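PDB 1T9F: protein 1d10 from Caenorhabditis elegans, which is of unknown function but belongs to the SDF2-like MIR-domain beta-trefoil proteins and may bind a protein or carbohydrate partner. Local coordinates for residues S51-F56 with T84-H89; D124-L127 with Q131-L134. All blocks are in the same frame, centred on the assembly; numbering follows the deposited sequence.

Interaction 1 of 2, residues S51-F56 with T84-H89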
loop_
_atom_site.group_PDB
_atom_site.type_symbol
_atom_site.label_atom_id
_atom_site.label_comp_id
_atom_site.label_asym_id
_atom_site.label_seq_id
_atom_site.Cartn_x
_atom_site.Cartn_y
_atom_site.Cartn_z
ATOM N N SER A 51 -1.999 1.775 -11.065
ATOM C CA SER A 51 -1.062 2.135 -10.000
ATOM C C SER A 51 -1.646 3.223 -9.114
ATOM O O SER A 51 -0.952 3.768 -8.247
ATOM C CB SER A 51 0.272 2.631 -10.574
ATOM O OG SER A 51 0.951 1.590 -11.259
ATOM N N HIS A 52 -2.914 3.557 -9.345
ATOM C CA HIS A 52 -3.565 4.585 -8.544
ATOM C C HIS A 52 -4.335 4.001 -7.379
ATOM O O HIS A 52 -5.055 3.001 -7.529
ATOM C CB HIS A 52 -4.495 5.432 -9.409
ATOM C CG HIS A 52 -3.759 6.346 -10.333
ATOM N ND1 HIS A 52 -3.167 5.906 -11.495
ATOM C CD2 HIS A 52 -3.436 7.655 -10.219
ATOM C CE1 HIS A 52 -2.508 6.904 -12.056
ATOM N NE2 HIS A 52 -2.653 7.977 -11.301
ATOM N N TRP A 53 -4.163 4.636 -6.220
ATOM C CA TRP A 53 -4.816 4.221 -4.988
ATOM C C TRP A 53 -5.513 5.400 -4.331
ATOM O O TRP A 53 -5.049 6.537 -4.417
ATOM C CB TRP A 53 -3.793 3.654 -4.004
ATOM C CG TRP A 53 -3.024 2.505 -4.529
ATOM C CD1 TRP A 53 -1.954 2.550 -5.375
ATOM C CD2 TRP A 53 -3.262 1.128 -4.248
ATOM N NE1 TRP A 53 -1.510 1.274 -5.640
ATOM C CE2 TRP A 53 -2.296 0.384 -4.958
ATOM C CE3 TRP A 53 -4.203 0.445 -3.458
ATOM C CZ2 TRP A 53 -2.239 -1.010 -4.905
ATOM C CZ3 TRP A 53 -4.148 -0.941 -3.404
ATOM C CH2 TRP A 53 -3.169 -1.654 -4.124
ATOM N N GLN A 54 -6.623 5.132 -3.659
ATOM C CA GLN A 54 -7.348 6.194 -2.986
ATOM C C GLN A 54 -7.295 6.023 -1.483
ATOM O O GLN A 54 -7.594 4.955 -0.947
ATOM C CB GLN A 54 -8.804 6.226 -3.447
ATOM C CG GLN A 54 -9.609 7.342 -2.800
ATOM C CD GLN A 54 -10.936 7.549 -3.491
ATOM O OE1 GLN A 54 -11.570 6.590 -3.923
ATOM N NE2 GLN A 54 -11.369 8.802 -3.591
ATOM N N ILE A 55 -6.907 7.088 -0.801
ATOM C CA ILE A 55 -6.818 7.065 0.647
ATOM C C ILE A 55 -8.199 7.149 1.280
ATOM O O ILE A 55 -8.967 8.069 0.993
ATOM C CB ILE A 55 -5.957 8.232 1.159
ATOM C CG1 ILE A 55 -4.550 8.120 0.565
ATOM C CG2 ILE A 55 -5.897 8.207 2.683
ATOM C CD1 ILE A 55 -3.685 9.287 0.861
ATOM N N PHE A 56 -8.504 6.166 2.128
ATOM C CA PHE A 56 -9.773 6.089 2.847
ATOM C C PHE A 56 -9.521 6.170 4.350
ATOM O O PHE A 56 -8.440 5.817 4.821
ATOM C CB PHE A 56 -10.475 4.756 2.569
ATOM C CG PHE A 56 -11.444 4.799 1.423
ATOM C CD1 PHE A 56 -11.008 5.039 0.129
ATOM C CD2 PHE A 56 -12.801 4.591 1.643
ATOM C CE1 PHE A 56 -11.908 5.068 -0.936
ATOM C CE2 PHE A 56 -13.716 4.619 0.580
ATOM C CZ PHE A 56 -13.263 4.856 -0.708
ATOM N N THR A 84 -10.806 -2.913 -4.782
ATOM C CA THR A 84 -10.312 -3.667 -3.638
ATOM C C THR A 84 -9.514 -2.766 -2.677
ATOM O O THR A 84 -9.291 -1.586 -2.962
ATOM C CB THR A 84 -9.386 -4.793 -4.108
ATOM O OG1 THR A 84 -8.412 -4.243 -4.998
ATOM C CG2 THR A 84 -10.168 -5.887 -4.831
ATOM N N PHE A 85 -9.084 -3.332 -1.550
ATOM C CA PHE A 85 -8.299 -2.589 -0.563
ATOM C C PHE A 85 -6.973 -3.283 -0.252
ATOM O O PHE A 85 -6.893 -4.513 -0.246
ATOM C CB PHE A 85 -9.086 -2.414 0.749
ATOM C CG PHE A 85 -10.103 -1.302 0.711
ATOM C CD1 PHE A 85 -11.413 -1.547 0.317
ATOM C CD2 PHE A 85 -9.739 -0.001 1.058
ATOM C CE1 PHE A 85 -12.350 -0.517 0.266
ATOM C CE2 PHE A 85 -10.664 1.034 1.010
ATOM C CZ PHE A 85 -11.978 0.775 0.613
ATOM N N LEU A 86 -5.927 -2.497 -0.002
ATOM C CA LEU A 86 -4.632 -3.068 0.340
ATOM C C LEU A 86 -4.909 -3.872 1.609
ATOM O O LEU A 86 -5.381 -3.326 2.613
ATOM C CB LEU A 86 -3.631 -1.960 0.633
ATOM C CG LEU A 86 -2.187 -2.418 0.763
ATOM C CD1 LEU A 86 -1.717 -3.019 -0.572
ATOM C CD2 LEU A 86 -1.326 -1.235 1.167
ATOM N N HIS A 87 -4.583 -5.154 1.573
ATOM C CA HIS A 87 -4.899 -6.048 2.680
ATOM C C HIS A 87 -3.746 -6.933 3.122
ATOM O O HIS A 87 -2.847 -7.248 2.340
ATOM C CB HIS A 87 -6.057 -6.944 2.228
ATOM C CG HIS A 87 -6.700 -7.734 3.323
ATOM N ND1 HIS A 87 -7.774 -7.259 4.047
ATOM C CD2 HIS A 87 -6.474 -8.993 3.767
ATOM C CE1 HIS A 87 -8.186 -8.197 4.883
ATOM N NE2 HIS A 87 -7.415 -9.259 4.733
ATOM N N SER A 88 -3.766 -7.317 4.393
ATOM C CA SER A 88 -2.761 -8.234 4.899
ATOM C C SER A 88 -3.399 -9.188 5.893
ATOM O O SER A 88 -4.519 -8.968 6.364
ATOM C CB SER A 88 -1.586 -7.515 5.540
ATOM O OG SER A 88 -0.443 -8.356 5.434
ATOM N N HIS A 89 -2.676 -10.251 6.210
ATOM C CA HIS A 89 -3.200 -11.278 7.089
ATOM C C HIS A 89 -2.135 -12.331 7.341
ATOM O O HIS A 89 -0.992 -12.179 6.911
ATOM C CB HIS A 89 -4.423 -11.905 6.422
ATOM C CG HIS A 89 -4.292 -12.033 4.934
ATOM N ND1 HIS A 89 -5.372 -12.266 4.110
ATOM C CD2 HIS A 89 -3.210 -11.961 4.123
ATOM C CE1 HIS A 89 -4.959 -12.329 2.857
ATOM N NE2 HIS A 89 -3.651 -12.147 2.837
#

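Interaction 2 of 2, residues D124-L127 with Q131-L134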
loop_
_atom_site.group_PDB
_atom_site.type_symbol
_atom_site.label_atom_id
_atom_site.label_comp_id
_atom_site.label_asym_id
_atom_site.label_seq_id
_atom_site.Cartn_x
_atom_site.Cartn_y
_atom_site.Cartn_z
ATOM N N ASP A 124 3.375 15.485 12.721
ATOM C CA ASP A 124 2.025 14.959 12.829
ATOM C C ASP A 124 1.086 15.515 11.779
ATOM O O ASP A 124 0.117 16.205 12.081
ATOM C CB ASP A 124 1.451 15.195 14.227
ATOM C CG ASP A 124 0.353 14.197 14.568
ATOM O OD1 ASP A 124 -0.642 14.147 13.818
ATOM O OD2 ASP A 124 0.491 13.458 15.571
ATOM N N GLU A 125 1.402 15.199 10.529
ATOM C CA GLU A 125 0.617 15.607 9.381
ATOM C C GLU A 125 1.358 15.130 8.140
ATOM O O GLU A 125 2.360 15.717 7.727
ATOM C CB GLU A 125 0.420 17.126 9.356
ATOM C CG GLU A 125 -1.010 17.512 9.011
ATOM C CD GLU A 125 -1.346 18.949 9.359
ATOM O OE1 GLU A 125 -2.540 19.300 9.269
ATOM O OE2 GLU A 125 -0.430 19.722 9.718
ATOM N N TRP A 126 0.861 14.031 7.583
ATOM C CA TRP A 126 1.422 13.405 6.399
ATOM C C TRP A 126 1.671 14.426 5.302
ATOM O O TRP A 126 0.729 14.946 4.713
ATOM C CB TRP A 126 0.454 12.330 5.906
ATOM C CG TRP A 126 1.012 11.382 4.898
ATOM C CD1 TRP A 126 2.275 11.375 4.376
ATOM C CD2 TRP A 126 0.320 10.288 4.292
ATOM N NE1 TRP A 126 2.409 10.338 3.480
ATOM C CE2 TRP A 126 1.224 9.654 3.408
ATOM C CE3 TRP A 126 -0.982 9.780 4.409
ATOM C CZ2 TRP A 126 0.866 8.537 2.647
ATOM C CZ3 TRP A 126 -1.335 8.669 3.649
ATOM C CH2 TRP A 126 -0.412 8.061 2.779
ATOM N N LEU A 127 2.945 14.708 5.036
ATOM C CA LEU A 127 3.330 15.668 4.003
ATOM C C LEU A 127 3.688 14.912 2.725
ATOM O O LEU A 127 4.351 13.873 2.765
ATOM C CB LEU A 127 4.536 16.492 4.465
ATOM C CG LEU A 127 4.448 17.220 5.811
ATOM C CD1 LEU A 127 5.800 17.842 6.138
ATOM C CD2 LEU A 127 3.361 18.284 5.767
ATOM N N GLN A 131 9.138 10.902 3.200
ATOM C CA GLN A 131 9.108 9.472 3.003
ATOM C C GLN A 131 8.311 8.961 4.186
ATOM O O GLN A 131 8.170 9.662 5.191
ATOM C CB GLN A 131 10.516 8.877 3.008
ATOM C CG GLN A 131 11.428 9.460 1.951
ATOM C CD GLN A 131 12.467 8.476 1.464
ATOM O OE1 GLN A 131 12.937 7.625 2.215
ATOM N NE2 GLN A 131 12.841 8.593 0.196
ATOM N N PHE A 132 7.788 7.750 4.072
ATOM C CA PHE A 132 6.993 7.186 5.141
ATOM C C PHE A 132 6.961 5.677 5.039
ATOM O O PHE A 132 7.403 5.099 4.047
ATOM C CB PHE A 132 5.554 7.719 5.056
ATOM C CG PHE A 132 4.830 7.332 3.781
ATOM C CD1 PHE A 132 5.011 8.059 2.606
ATOM C CD2 PHE A 132 3.992 6.219 3.751
ATOM C CE1 PHE A 132 4.367 7.680 1.412
ATOM C CE2 PHE A 132 3.349 5.834 2.568
ATOM C CZ PHE A 132 3.537 6.562 1.401
ATOM N N LYS A 133 6.454 5.041 6.085
ATOM C CA LYS A 133 6.297 3.602 6.086
ATOM C C LYS A 133 4.822 3.358 6.376
ATOM O O LYS A 133 4.104 4.267 6.812
ATOM C CB LYS A 133 7.163 2.952 7.168
ATOM C CG LYS A 133 8.649 2.997 6.870
ATOM C CD LYS A 133 9.464 2.453 8.022
ATOM C CE LYS A 133 9.920 3.566 8.960
ATOM N NZ LYS A 133 10.914 4.474 8.312
ATOM N N LEU A 134 4.364 2.145 6.110
ATOM C CA LEU A 134 2.984 1.778 6.374
ATOM C C LEU A 134 3.033 0.489 7.156
ATOM O O LEU A 134 3.509 -0.532 6.662
ATOM C CB LEU A 134 2.199 1.565 5.077
ATOM C CG LEU A 134 1.759 2.800 4.292
ATOM C CD1 LEU A 134 1.050 2.339 3.014
ATOM C CD2 LEU A 134 0.824 3.666 5.130
#

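Interaction 1 of 2, residues S51-F56 with T84-H89
Phe85 carries its CG anti to its own carbonyl carbon (chi1 -80°), and this torsion swings the ring out to Phe56, although the CB of Phe85 itself does not head for the other strand; in Leu86, CG lies anti to the backbone N (chi1 -170°), which places CD1 by the indole of Trp53. The two phenyl rings form a T-shaped pair: the edge of Phe85, at CE2 and CZ, points into one face of Phe56. Their planes stand at 89° and their ring centroids lie 5.3 Å apart. The nearest approach is 3.9 Å, from Phe85 CE2 to Phe56 CG, and Phe85 CZ sits over the centre of the Phe56 ring.

Beside this pair, Trp53 reaches Leu86 with the far end of its six-membered ring. CH2 of Trp53 lies 4.1 Å from CD1 of Leu86, and the two side chains cross at about a right angle. Within the beta-trefoil, strand 53-57 belongs to the closed six-stranded barrel, whereas 85-89 belongs to the second antiparallel sheet; the two segments are not paired as strands and meet mainly through side chains. Strand 74-79 lies next to 53-57 in the barrel, and its Arg76 and Lys78 also touch Phe85. Trp53 NE1 is hydrogen-bonded to the carbonyl oxygen of Leu24, which satisfies the N-H of a buried indole, while Leu86 also packs on Val102 of strand 100-105.

Interaction 2 of 2, residues D124-L127 with Q131-L134
Trp126 drives the edge of its indole into one face of the Phe132 ring, making an edge-to-face pair with planes at 66°. Packing is tight here: CZ2 of Trp126 comes within 3.5 Å of CZ of Phe132, and NE1 of Trp126 is 3.6 Å from CD1 of Phe132, so the benzene and pyrrole parts of the indole edge both bear on the same phenyl ring. CZ2 stands over that ring but offset toward its rim. Phe132 takes up this position with CG set between its backbone N and carbonyl carbon (chi1 63°).

Both aromatic residues are buried. The loop 124-127 follows strand 117-120 of the trefoil barrel and leads into strand 131-136, so the indole turns its edge toward a side chain of the next strand; Val119, Ile75 and Val174, from three barrel strands, also pack against it. Backbone hydrogen bonds of Trp126 with Val7 and Ile69 fasten the loop to neighbouring chain segments.

Beyond the ring pair the segments hardly touch, and Asp124, which is poorly ordered, and Gln131 lie toward solvent. Lys133 NZ reaches a malonate ion, probably from the crystallisation liquor, by a weak hydrogen bond.

Both interactions are buried and rest on an edge-to-face aromatic pair, yet they lie at different depths: the centre of interaction 1 lies about 6 Å from the chain centre, that of interaction 2 about 13 Å, the two about 16 Å apart. Interaction 1 joins a barrel strand to a strand of the second sheet and adds a tryptophan-leucine contact; interaction 2 joins a loop to a barrel strand through one ring pair, with exposed polar residues flanking it. Strands 53-57 and 131-136 belong to the same barrel. Segments 51-56 and 124-127 touch through Ile55 CD1 and Trp126 CZ3, 3.7 Å apart, the CB of Ile55 pointing away from the 84-89 side.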